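Local coordinates for (S)-ureidoglycine aminohydrolase (PDB 1RC6), which catalyses the manganese-dependent hydrolysis of (S)-ureidoglycine to (S)-ureidoglycolate and ammonia in allantoin degradation, at residues 40-45 / 74-79; 82-87 / 248-253; 94-99 / 144-149; 109-112 / 116-119. All blocks are in the same frame, centred on the assembly; numbering follows the deposited sequence.

Contact 1: residues 40-45 / 74-79; sequences PGFENC and QGFGGE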
loop_
_atom_site.group_PDB
_atom_site.type_symbol
_atom_site.label_atom_id
_atom_site.label_comp_id
_atom_site.label_asym_id
_atom_site.label_seq_id
_atom_site.Cartn_x
_atom_site.Cartn_y
_atom_site.Cartn_z
ATOM N N PRO A 40 -18.868 -5.713 -1.702
ATOM C CA PRO A 40 -19.998 -5.010 -1.082
ATOM C C PRO A 40 -19.537 -3.778 -0.277
ATOM O O PRO A 40 -18.542 -3.819 0.454
ATOM C CB PRO A 40 -20.648 -6.092 -0.213
ATOM C CG PRO A 40 -19.521 -7.048 0.066
ATOM C CD PRO A 40 -18.798 -7.115 -1.257
ATOM N N GLY A 41 -20.264 -2.678 -0.441
ATOM C CA GLY A 41 -19.923 -1.446 0.233
ATOM C C GLY A 41 -19.197 -0.482 -0.690
ATOM O O GLY A 41 -19.182 0.722 -0.455
ATOM N N PHE A 42 -18.574 -0.993 -1.741
ATOM C CA PHE A 42 -17.863 -0.107 -2.650
ATOM C C PHE A 42 -18.781 0.272 -3.815
ATOM O O PHE A 42 -19.213 -0.586 -4.586
ATOM C CB PHE A 42 -16.569 -0.772 -3.138
ATOM C CG PHE A 42 -15.533 -0.978 -2.039
ATOM C CD1 PHE A 42 -15.746 -1.914 -1.014
ATOM C CD2 PHE A 42 -14.350 -0.232 -2.023
ATOM C CE1 PHE A 42 -14.792 -2.102 0.012
ATOM C CE2 PHE A 42 -13.386 -0.405 -1.006
ATOM C CZ PHE A 42 -13.608 -1.346 0.018
ATOM N N GLU A 43 -19.096 1.562 -3.916
ATOM C CA GLU A 43 -19.979 2.059 -4.962
ATOM C C GLU A 43 -19.249 2.963 -5.933
ATOM O O GLU A 43 -18.321 3.677 -5.555
ATOM C CB GLU A 43 -21.126 2.852 -4.352
ATOM C CG GLU A 43 -21.846 2.158 -3.227
ATOM C CD GLU A 43 -22.645 0.981 -3.706
ATOM O OE1 GLU A 43 -23.308 0.334 -2.865
ATOM O OE2 GLU A 43 -22.612 0.708 -4.926
ATOM N N ASN A 44 -19.683 2.925 -7.187
ATOM C CA ASN A 44 -19.116 3.762 -8.237
ATOM C C ASN A 44 -17.589 3.860 -8.253
ATOM O O ASN A 44 -17.030 4.965 -8.263
ATOM C CB ASN A 44 -19.716 5.156 -8.125
ATOM C CG ASN A 44 -21.216 5.120 -8.010
ATOM O OD1 ASN A 44 -21.887 4.476 -8.809
ATOM N ND2 ASN A 44 -21.755 5.812 -7.014
ATOM N N CYS A 45 -16.924 2.709 -8.286
ATOM C CA CYS A 45 -15.465 2.665 -8.296
ATOM C C CYS A 45 -15.009 1.259 -8.651
ATOM O O CYS A 45 -15.730 0.294 -8.405
ATOM C CB CYS A 45 -14.921 2.995 -6.909
ATOM S SG CYS A 45 -15.326 1.694 -5.704
ATOM N N GLN A 74 -20.263 2.747 3.725
ATOM C CA GLN A 74 -20.692 1.754 4.684
ATOM C C GLN A 74 -19.747 1.565 5.854
ATOM O O GLN A 74 -20.178 1.207 6.937
ATOM C CB GLN A 74 -20.884 0.427 3.976
ATOM C CG GLN A 74 -21.121 -0.748 4.894
ATOM C CD GLN A 74 -21.355 -2.028 4.112
ATOM O OE1 GLN A 74 -22.227 -2.079 3.239
ATOM N NE2 GLN A 74 -20.578 -3.068 4.415
ATOM N N GLY A 75 -18.462 1.809 5.644
ATOM C CA GLY A 75 -17.510 1.617 6.719
ATOM C C GLY A 75 -16.586 0.473 6.346
ATOM O O GLY A 75 -17.013 -0.681 6.277
ATOM N N PHE A 76 -15.316 0.797 6.119
ATOM C CA PHE A 76 -14.328 -0.182 5.709
ATOM C C PHE A 76 -13.779 -1.124 6.774
ATOM O O PHE A 76 -13.772 -2.350 6.574
ATOM C CB PHE A 76 -13.164 0.527 5.009
ATOM C CG PHE A 76 -12.050 -0.395 4.595
ATOM C CD1 PHE A 76 -12.318 -1.546 3.861
ATOM C CD2 PHE A 76 -10.730 -0.108 4.934
ATOM C CE1 PHE A 76 -11.284 -2.402 3.466
ATOM C CE2 PHE A 76 -9.688 -0.954 4.546
ATOM C CZ PHE A 76 -9.964 -2.103 3.811
ATOM N N GLY A 77 -13.315 -0.585 7.891
ATOM C CA GLY A 77 -12.744 -1.449 8.922
ATOM C C GLY A 77 -13.394 -2.774 9.343
ATOM O O GLY A 77 -13.823 -3.581 8.524
ATOM N N GLY A 78 -13.447 -2.995 10.656
ATOM C CA GLY A 78 -14.021 -4.212 11.213
ATOM C C GLY A 78 -13.429 -4.454 12.593
ATOM O O GLY A 78 -12.377 -3.897 12.916
ATOM N N GLU A 79 -14.082 -5.273 13.412
ATOM C CA GLU A 79 -13.581 -5.544 14.760
ATOM C C GLU A 79 -12.203 -6.195 14.773
ATOM O O GLU A 79 -11.960 -7.177 14.073
ATOM C CB GLU A 79 -14.572 -6.423 15.539
ATOM C CG GLU A 79 -15.794 -5.670 16.053
ATOM C CD GLU A 79 -15.419 -4.497 16.950
ATOM O OE1 GLU A 79 -14.775 -4.737 17.995
ATOM O OE2 GLU A 79 -15.765 -3.339 16.610
#
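Gln74 opens the second segment and meets Gly41. Its CG lies anti to the backbone N (chi1 171°), and the chain runs straight on to the amide. This brings Gln74 OE1 to 3.8 Å from Gly41 CA, a van der Waals touch against bare backbone. Gly41 has a positive phi of 101°, which suits a glycine, and it offers only its CA here. Within the same loop, Asn72 OD1 takes a hydrogen bond from Gly75 N and a weak one from Gln74 N.

Phe76 makes the second touch. Its CG also lies anti to the backbone N, and the ring turns toward Phe42. Phe76 CD1 comes to the edge of the Phe42 ring, near its plane, and lies 4.1 Å from Phe42 CZ. Relative to the Phe76 ring the same approach is slanted. Both rings rest on Leu131 of strand 127-135, and Phe76 also touches Lys133. Backbone hydrogen bonds tie Glu43 to Gly71 and Phe76 to Met117.

The contact thus joins the short strand 42-43 to the loop before strand 81-89, on the surface of the N-terminal cupin half. No hydrogen bond crosses between the segments. What holds them directly is undirected packing, one ring edge and one amide end, while the directional bonds run to other parts of the fold.

Contact 2: residues 82-87 / 248-253; sequences ETFLYV and SYIYSK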
loop_
_atom_site.group_PDB
_atom_site.type_symbol
_atom_site.label_atom_id
_atom_site.label_comp_id
_atom_site.label_asym_id
_atom_site.label_seq_id
_atom_site.Cartn_x
_atom_site.Cartn_y
_atom_site.Cartn_z
ATOM N N GLU A 82 -7.283 -3.315 11.769
ATOM C CA GLU A 82 -6.742 -1.967 11.585
ATOM C C GLU A 82 -6.643 -1.705 10.073
ATOM O O GLU A 82 -6.436 -2.639 9.289
ATOM C CB GLU A 82 -5.364 -1.830 12.260
ATOM C CG GLU A 82 -4.295 -2.772 11.740
ATOM C CD GLU A 82 -3.014 -2.732 12.576
ATOM O OE1 GLU A 82 -2.629 -1.641 13.071
ATOM O OE2 GLU A 82 -2.373 -3.793 12.730
ATOM N N THR A 83 -6.802 -0.449 9.660
ATOM C CA THR A 83 -6.757 -0.126 8.241
ATOM C C THR A 83 -5.894 1.063 7.932
ATOM O O THR A 83 -5.549 1.831 8.819
ATOM C CB THR A 83 -8.155 0.165 7.686
ATOM O OG1 THR A 83 -8.680 1.327 8.328
ATOM C CG2 THR A 83 -9.082 -1.011 7.933
ATOM N N PHE A 84 -5.558 1.215 6.658
ATOM C CA PHE A 84 -4.721 2.320 6.207
ATOM C C PHE A 84 -5.088 2.699 4.783
ATOM O O PHE A 84 -5.213 1.837 3.914
ATOM C CB PHE A 84 -3.244 1.913 6.284
ATOM C CG PHE A 84 -2.302 2.908 5.672
ATOM C CD1 PHE A 84 -2.046 2.894 4.311
ATOM C CD2 PHE A 84 -1.683 3.880 6.463
ATOM C CE1 PHE A 84 -1.191 3.833 3.737
ATOM C CE2 PHE A 84 -0.825 4.825 5.898
ATOM C CZ PHE A 84 -0.580 4.802 4.535
ATOM N N LEU A 85 -5.253 3.990 4.538
ATOM C CA LEU A 85 -5.606 4.469 3.214
ATOM C C LEU A 85 -4.585 5.493 2.730
ATOM O O LEU A 85 -4.108 6.307 3.506
ATOM C CB LEU A 85 -7.006 5.101 3.243
ATOM C CG LEU A 85 -7.564 5.741 1.960
ATOM C CD1 LEU A 85 -9.060 5.974 2.097
ATOM C CD2 LEU A 85 -6.843 7.036 1.671
ATOM N N TYR A 86 -4.254 5.447 1.442
ATOM C CA TYR A 86 -3.304 6.384 0.870
ATOM C C TYR A 86 -3.821 6.909 -0.466
ATOM O O TYR A 86 -4.128 6.141 -1.372
ATOM C CB TYR A 86 -1.951 5.714 0.658
ATOM C CG TYR A 86 -0.956 6.603 -0.035
ATOM C CD1 TYR A 86 -0.124 7.443 0.690
ATOM C CD2 TYR A 86 -0.890 6.652 -1.426
ATOM C CE1 TYR A 86 0.752 8.319 0.056
ATOM C CE2 TYR A 86 -0.023 7.524 -2.075
ATOM C CZ TYR A 86 0.794 8.360 -1.327
ATOM O OH TYR A 86 1.610 9.274 -1.960
ATOM N N VAL A 87 -3.920 8.226 -0.578
ATOM C CA VAL A 87 -4.394 8.833 -1.802
ATOM C C VAL A 87 -3.274 8.879 -2.819
ATOM O O VAL A 87 -2.349 9.676 -2.708
ATOM C CB VAL A 87 -4.901 10.265 -1.580
ATOM C CG1 VAL A 87 -5.340 10.859 -2.919
ATOM C CG2 VAL A 87 -6.056 10.265 -0.574
ATOM N N SER A 248 9.565 5.951 -7.113
ATOM C CA SER A 248 9.076 5.849 -5.741
ATOM C C SER A 248 7.923 4.868 -5.565
ATOM O O SER A 248 7.029 4.778 -6.409
ATOM C CB SER A 248 8.628 7.217 -5.222
ATOM O OG SER A 248 7.387 7.597 -5.785
ATOM N N TYR A 249 7.944 4.140 -4.454
ATOM C CA TYR A 249 6.884 3.190 -4.155
ATOM C C TYR A 249 6.530 3.156 -2.672
ATOM O O TYR A 249 7.369 3.415 -1.810
ATOM C CB TYR A 249 7.266 1.785 -4.621
ATOM C CG TYR A 249 8.461 1.182 -3.932
ATOM C CD1 TYR A 249 9.753 1.379 -4.422
ATOM C CD2 TYR A 249 8.298 0.365 -2.815
ATOM C CE1 TYR A 249 10.864 0.760 -3.813
ATOM C CE2 TYR A 249 9.394 -0.252 -2.195
ATOM C CZ TYR A 249 10.668 -0.052 -2.702
ATOM O OH TYR A 249 11.727 -0.671 -2.088
ATOM N N ILE A 250 5.271 2.837 -2.386
ATOM C CA ILE A 250 4.788 2.762 -1.020
ATOM C C ILE A 250 4.715 1.296 -0.645
ATOM O O ILE A 250 4.427 0.459 -1.491
ATOM C CB ILE A 250 3.396 3.405 -0.902
ATOM C CG1 ILE A 250 2.935 3.394 0.556
ATOM C CG2 ILE A 250 2.404 2.682 -1.825
ATOM C CD1 ILE A 250 1.724 4.256 0.800
ATOM N N TYR A 251 4.986 0.976 0.615
ATOM C CA TYR A 251 4.943 -0.413 1.031
ATOM C C TYR A 251 4.710 -0.624 2.514
ATOM O O TYR A 251 5.176 0.150 3.350
ATOM C CB TYR A 251 6.234 -1.129 0.621
ATOM C CG TYR A 251 7.440 -0.787 1.464
ATOM C CD1 TYR A 251 8.245 0.323 1.162
ATOM C CD2 TYR A 251 7.791 -1.581 2.559
ATOM C CE1 TYR A 251 9.375 0.627 1.931
ATOM C CE2 TYR A 251 8.922 -1.282 3.338
ATOM C CZ TYR A 251 9.704 -0.180 3.015
ATOM O OH TYR A 251 10.802 0.113 3.795
ATOM N N SER A 252 4.006 -1.704 2.824
ATOM C CA SER A 252 3.681 -2.066 4.187
ATOM C C SER A 252 4.774 -2.904 4.831
ATOM O O SER A 252 5.681 -3.378 4.165
ATOM C CB SER A 252 2.364 -2.823 4.217
ATOM O OG SER A 252 2.373 -3.892 3.290
ATOM N N LYS A 253 4.664 -3.088 6.139
ATOM C CA LYS A 253 5.643 -3.831 6.911
ATOM C C LYS A 253 5.103 -4.016 8.321
ATOM O O LYS A 253 4.793 -3.044 8.991
ATOM C CB LYS A 253 6.940 -3.020 6.958
ATOM C CG LYS A 253 7.833 -3.282 8.156
ATOM C CD LYS A 253 8.808 -2.122 8.383
ATOM C CE LYS A 253 9.847 -2.434 9.469
ATOM N NZ LYS A 253 10.801 -3.527 9.085
#
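Strands 82-87 and 248-253 run roughly antiparallel in two facing sheets, with Tyr86 CA 9.1 Å from Ile250 CA, too far for backbone pairing. Side chains bridge the distance. Ile250 alone of 248-253 touches the other segment. Its CG1 lies anti to the backbone N (chi1 -177°), and the chain continues extended to CD1. This methyl reaches the other sheet and sits over one face of the Tyr86 ring. It is 4.0 Å from the ring centroid and 27° off the ring normal, a CH-pi contact. The methyl is shifted toward the CG side of the ring, with Ile250 CD1 3.7 Å from Tyr86 CG. Phe84, two residues before Tyr86, adds a lighter touch: its CE1 is 4.2 Å from Ile250 CD1, in a slanted approach. All three residues are buried.

The contact packs the N-terminal cupin sheet against the C-terminal one. Tyr249 and Lys253 on the second strand probably bind the substrate, as in related enzymes. Strand 81-89 lies between strands 127-135 and 107-111 in its sheet. Strand 247-254 lies between 202-208 and 179-186, and Met181 of the latter also touches Phe84.

Contact 3: residues 94-99 / 144-149; sequences AKAEGK and PWLVSG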
loop_
_atom_site.group_PDB
_atom_site.type_symbol
_atom_site.label_atom_id
_atom_site.label_comp_id
_atom_site.label_asym_id
_atom_site.label_seq_id
_atom_site.Cartn_x
_atom_site.Cartn_y
_atom_site.Cartn_z
ATOM N N ALA A 94 -12.377 11.432 3.645
ATOM C CA ALA A 94 -12.443 10.270 4.510
ATOM C C ALA A 94 -13.090 10.637 5.825
ATOM O O ALA A 94 -13.082 11.800 6.233
ATOM C CB ALA A 94 -11.048 9.730 4.754
ATOM N N LYS A 95 -13.644 9.635 6.489
ATOM C CA LYS A 95 -14.280 9.849 7.769
ATOM C C LYS A 95 -14.042 8.680 8.705
ATOM O O LYS A 95 -14.163 7.522 8.318
ATOM C CB LYS A 95 -15.779 10.080 7.583
ATOM C CG LYS A 95 -16.113 11.373 6.858
ATOM C CD LYS A 95 -17.616 11.651 6.837
ATOM C CE LYS A 95 -17.900 13.058 6.330
ATOM N NZ LYS A 95 -19.316 13.443 6.533
ATOM N N ALA A 96 -13.687 9.004 9.943
ATOM C CA ALA A 96 -13.431 8.002 10.977
ATOM C C ALA A 96 -13.394 8.670 12.351
ATOM O O ALA A 96 -13.047 9.849 12.470
ATOM C CB ALA A 96 -12.105 7.278 10.714
ATOM N N GLU A 97 -13.754 7.901 13.374
ATOM C CA GLU A 97 -13.772 8.386 14.743
ATOM C C GLU A 97 -14.398 9.786 14.838
ATOM O O GLU A 97 -13.855 10.690 15.479
ATOM C CB GLU A 97 -12.351 8.384 15.314
ATOM C CG GLU A 97 -11.693 7.013 15.251
ATOM C CD GLU A 97 -10.467 6.894 16.130
ATOM O OE1 GLU A 97 -9.665 7.843 16.179
ATOM O OE2 GLU A 97 -10.290 5.840 16.760
ATOM N N GLY A 98 -15.537 9.951 14.172
ATOM C CA GLY A 98 -16.247 11.210 14.199
ATOM C C GLY A 98 -15.599 12.389 13.516
ATOM O O GLY A 98 -16.204 13.457 13.471
ATOM N N LYS A 99 -14.392 12.239 12.985
ATOM C CA LYS A 99 -13.754 13.374 12.327
ATOM C C LYS A 99 -13.876 13.260 10.820
ATOM O O LYS A 99 -14.378 12.264 10.303
ATOM C CB LYS A 99 -12.283 13.461 12.716
ATOM C CG LYS A 99 -12.030 13.368 14.207
ATOM C CD LYS A 99 -10.546 13.323 14.484
ATOM C CE LYS A 99 -10.249 12.753 15.860
ATOM N NZ LYS A 99 -8.772 12.560 16.041
ATOM N N PRO A 144 -2.828 1.487 19.676
ATOM C CA PRO A 144 -2.540 2.407 18.575
ATOM C C PRO A 144 -3.599 3.504 18.544
ATOM O O PRO A 144 -4.485 3.539 19.395
ATOM C CB PRO A 144 -2.606 1.502 17.362
ATOM C CG PRO A 144 -3.784 0.632 17.714
ATOM C CD PRO A 144 -3.572 0.306 19.195
ATOM N N TRP A 145 -3.513 4.393 17.564
ATOM C CA TRP A 145 -4.490 5.467 17.455
ATOM C C TRP A 145 -4.558 6.065 16.048
ATOM O O TRP A 145 -3.619 5.951 15.258
ATOM C CB TRP A 145 -4.176 6.566 18.467
ATOM C CG TRP A 145 -2.815 7.130 18.312
ATOM C CD1 TRP A 145 -2.434 8.159 17.494
ATOM C CD2 TRP A 145 -1.626 6.669 18.968
ATOM N NE1 TRP A 145 -1.075 8.370 17.604
ATOM C CE2 TRP A 145 -0.554 7.471 18.501
ATOM C CE3 TRP A 145 -1.365 5.654 19.904
ATOM C CZ2 TRP A 145 0.770 7.294 18.944
ATOM C CZ3 TRP A 145 -0.054 5.474 20.346
ATOM C CH2 TRP A 145 1.001 6.295 19.864
ATOM N N LEU A 146 -5.688 6.702 15.758
ATOM C CA LEU A 146 -5.924 7.324 14.467
ATOM C C LEU A 146 -4.780 8.255 14.116
ATOM O O LEU A 146 -4.334 9.041 14.942
ATOM C CB LEU A 146 -7.249 8.095 14.524
ATOM C CG LEU A 146 -7.804 9.109 13.501
ATOM C CD1 LEU A 146 -6.772 9.560 12.496
ATOM C CD2 LEU A 146 -8.985 8.491 12.812
ATOM N N VAL A 147 -4.292 8.146 12.890
ATOM C CA VAL A 147 -3.232 9.019 12.412
ATOM C C VAL A 147 -3.615 9.436 11.001
ATOM O O VAL A 147 -4.097 8.621 10.221
ATOM C CB VAL A 147 -1.874 8.309 12.371
ATOM C CG1 VAL A 147 -0.809 9.261 11.852
ATOM C CG2 VAL A 147 -1.515 7.814 13.746
ATOM N N SER A 148 -3.414 10.707 10.677
ATOM C CA SER A 148 -3.747 11.205 9.355
ATOM C C SER A 148 -2.854 12.387 8.980
ATOM O O SER A 148 -2.382 13.113 9.844
ATOM C CB SER A 148 -5.218 11.611 9.321
ATOM O OG SER A 148 -5.594 12.018 8.016
ATOM N N GLY A 149 -2.609 12.570 7.691
ATOM C CA GLY A 149 -1.767 13.668 7.253
ATOM C C GLY A 149 -1.446 13.546 5.776
ATOM O O GLY A 149 -2.167 12.872 5.024
#
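Leu146 lays its side chain alongside Glu97, the two running past each other in opposite directions. Glu97 stands in a tight beta hairpin, where a type I' turn from Ala96 to Lys99 links strands 91-96 and 99-104 of the N-terminal cupin domain. Leu146 comes from the loop just before strand 147-150. That strand lies at the outer side of the neighbouring six-stranded sheet, next to strand 107-111.

The Leu146 CG lies anti to the backbone N (chi1 168°), which sends the branched end toward the hairpin. CD2 is the branch that reaches both Ala96 and Glu97. The leucine lies along the whole glutamate: Leu146 CD2 is 3.9 Å from Glu97 CG, and the OE1 side of the carboxylate sits beside Leu146 CB and CD2. The same CD2 methyl is 4.0 Å from Ala96 CB, which marks the buried side of the contact. Lys99 adds a distant approach on the exposed side, with Lys99 NZ 4.4 Å from Leu146 CG.

Leu146 also touches Phe101 and Leu109, so it packs between the hairpin and strand 107-111. The acid has its own polar partner in the loop before strand 118-121, Ser115, whose OG is hydrogen-bonded to Glu97 OE2. No hydrogen bond links the two segments themselves. Strand 147-150 is held by backbone bonds from Val147 to Tyr110 and from Gly149 to Tyr108.

The turn closes on itself: Lys99 N donates to Ala96 O at 2.8 Å, and the return bond from Ala96 N to Lys99 O is weak at 3.4 Å.

Contact 4: residues 109-112 / 116-119; sequences LYCP and LMTF
Met117 and Leu109 point at each other tip to tip, and Cys111 flanks the methionine. Met117 CG lies anti to the backbone N (chi1 161°), which carries the chain toward strand 107-111. A bend at chi3 (-58°) then turns the terminal methyl CE to its final place. There it meets Leu109 and Cys111 together.

Met117 CE is 3.9 Å from Leu109 CD2, methyl against methyl, and Leu109 CG is just as near. The same CE also lies 3.6 Å from Leu109 O, a backbone oxygen that pairs with Leu85 N in the sheet. Cys111 comes from further along the same strand. Its sulfur is turned to the side facing the methionine: Cys111 SG is 3.7 Å from Met117 CE and 3.9 Å from Met117 CB. One sulfur thus touches both the first and the last carbon of the bent chain.

The two segments are joined by a short connection but belong to different sheets of the N-terminal cupin barrel. Strand 107-111 pairs with strand 81-89, and strand 118-121 pairs with strand 91-96. The methionine thus bridges the space between the sheets. Thr83 and Leu85 also touch it, Ala94 packs on Leu109, and Ala96 packs on Cys111.

All three touching residues are buried, and no hydrogen bond crosses. Methyls and two sulfur-bearing side chains make an apolar filling between the sheets, held by shape and dispersion rather than by directed bonds.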
loop_
_atom_site.group_PDB
_atom_site.type_symbol
_atom_site.label_atom_id
_atom_site.label_comp_id
_atom_site.label_asym_id
_atom_site.label_seq_id
_atom_site.Cartn_x
_atom_site.Cartn_y
_atom_site.Cartn_z
ATOM N N LEU A 109 -4.531 8.080 5.837
ATOM C CA LEU A 109 -5.332 7.903 7.032
ATOM C C LEU A 109 -5.224 6.492 7.606
ATOM O O LEU A 109 -5.538 5.510 6.930
ATOM C CB LEU A 109 -6.806 8.197 6.750
ATOM C CG LEU A 109 -7.730 7.799 7.909
ATOM C CD1 LEU A 109 -7.398 8.617 9.141
ATOM C CD2 LEU A 109 -9.173 8.007 7.512
ATOM N N TYR A 110 -4.785 6.405 8.859
ATOM C CA TYR A 110 -4.682 5.131 9.557
ATOM C C TYR A 110 -5.782 5.061 10.613
ATOM O O TYR A 110 -6.065 6.042 11.292
ATOM C CB TYR A 110 -3.316 4.975 10.245
ATOM C CG TYR A 110 -3.299 3.822 11.234
ATOM C CD1 TYR A 110 -3.803 3.977 12.517
ATOM C CD2 TYR A 110 -2.892 2.542 10.844
ATOM C CE1 TYR A 110 -3.923 2.892 13.387
ATOM C CE2 TYR A 110 -3.003 1.454 11.704
ATOM C CZ TYR A 110 -3.527 1.636 12.975
ATOM O OH TYR A 110 -3.685 0.565 13.819
ATOM N N CYS A 111 -6.398 3.899 10.752
ATOM C CA CYS A 111 -7.440 3.709 11.751
ATOM C C CYS A 111 -7.138 2.511 12.642
ATOM O O CYS A 111 -6.914 1.402 12.153
ATOM C CB CYS A 111 -8.803 3.479 11.097
ATOM S SG CYS A 111 -9.532 4.927 10.303
ATOM N N PRO A 112 -7.126 2.721 13.970
ATOM C CA PRO A 112 -6.854 1.607 14.879
ATOM C C PRO A 112 -8.012 0.637 14.756
ATOM O O PRO A 112 -9.015 0.942 14.129
ATOM C CB PRO A 112 -6.807 2.280 16.247
ATOM C CG PRO A 112 -7.793 3.408 16.085
ATOM C CD PRO A 112 -7.397 3.956 14.729
ATOM N N LEU A 116 -14.177 2.002 12.144
ATOM C CA LEU A 116 -14.559 1.930 10.748
ATOM C C LEU A 116 -14.197 3.215 10.025
ATOM O O LEU A 116 -14.234 4.310 10.600
ATOM C CB LEU A 116 -16.052 1.711 10.633
ATOM C CG LEU A 116 -16.506 0.258 10.502
ATOM C CD1 LEU A 116 -15.651 -0.645 11.375
ATOM C CD2 LEU A 116 -17.989 0.175 10.843
ATOM N N MET A 117 -13.853 3.078 8.752
ATOM C CA MET A 117 -13.461 4.211 7.925
ATOM C C MET A 117 -14.409 4.309 6.731
ATOM O O MET A 117 -14.875 3.290 6.214
ATOM C CB MET A 117 -12.033 3.993 7.435
ATOM C CG MET A 117 -11.630 4.817 6.235
ATOM S SD MET A 117 -10.128 4.185 5.399
ATOM C CE MET A 117 -8.901 4.225 6.755
ATOM N N THR A 118 -14.726 5.532 6.321
ATOM C CA THR A 118 -15.575 5.725 5.154
ATOM C C THR A 118 -14.852 6.737 4.307
ATOM O O THR A 118 -14.066 7.529 4.820
ATOM C CB THR A 118 -16.977 6.253 5.502
ATOM O OG1 THR A 118 -16.868 7.372 6.387
ATOM C CG2 THR A 118 -17.815 5.147 6.146
ATOM N N PHE A 119 -15.082 6.694 3.004
ATOM C CA PHE A 119 -14.401 7.626 2.125
ATOM C C PHE A 119 -15.131 7.725 0.818
ATOM O O PHE A 119 -15.788 6.787 0.390
ATOM C CB PHE A 119 -12.959 7.184 1.875
ATOM C CG PHE A 119 -12.837 5.757 1.477
ATOM C CD1 PHE A 119 -12.476 4.786 2.413
ATOM C CD2 PHE A 119 -13.147 5.360 0.182
ATOM C CE1 PHE A 119 -12.431 3.436 2.059
ATOM C CE2 PHE A 119 -13.108 4.015 -0.184
ATOM C CZ PHE A 119 -12.749 3.049 0.757
#

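Overall arrangement
Contacts 2 and 4 are buried, contact 3 is partly buried and contact 1 lies at the surface. None has a hydrogen bond between its own segments. Their chemistry differs: contact 2 sets a methyl on an aromatic face between the two cupin halves, contact 4 packs a methionine methyl against a leucine and a cysteine sulfur between the sheets of one half, contact 3 lays a leucine along a glutamate, carboxylate included, and contact 1 meets at a ring edge and an amide. Contacts 2, 3 and 4 share the six-stranded sheet: strands 81-89, 107-111 and 147-150 lie side by side. Contact 1 joins this region through Phe76, by its backbone hydrogen bond to segment 116-119 and packing on Thr83.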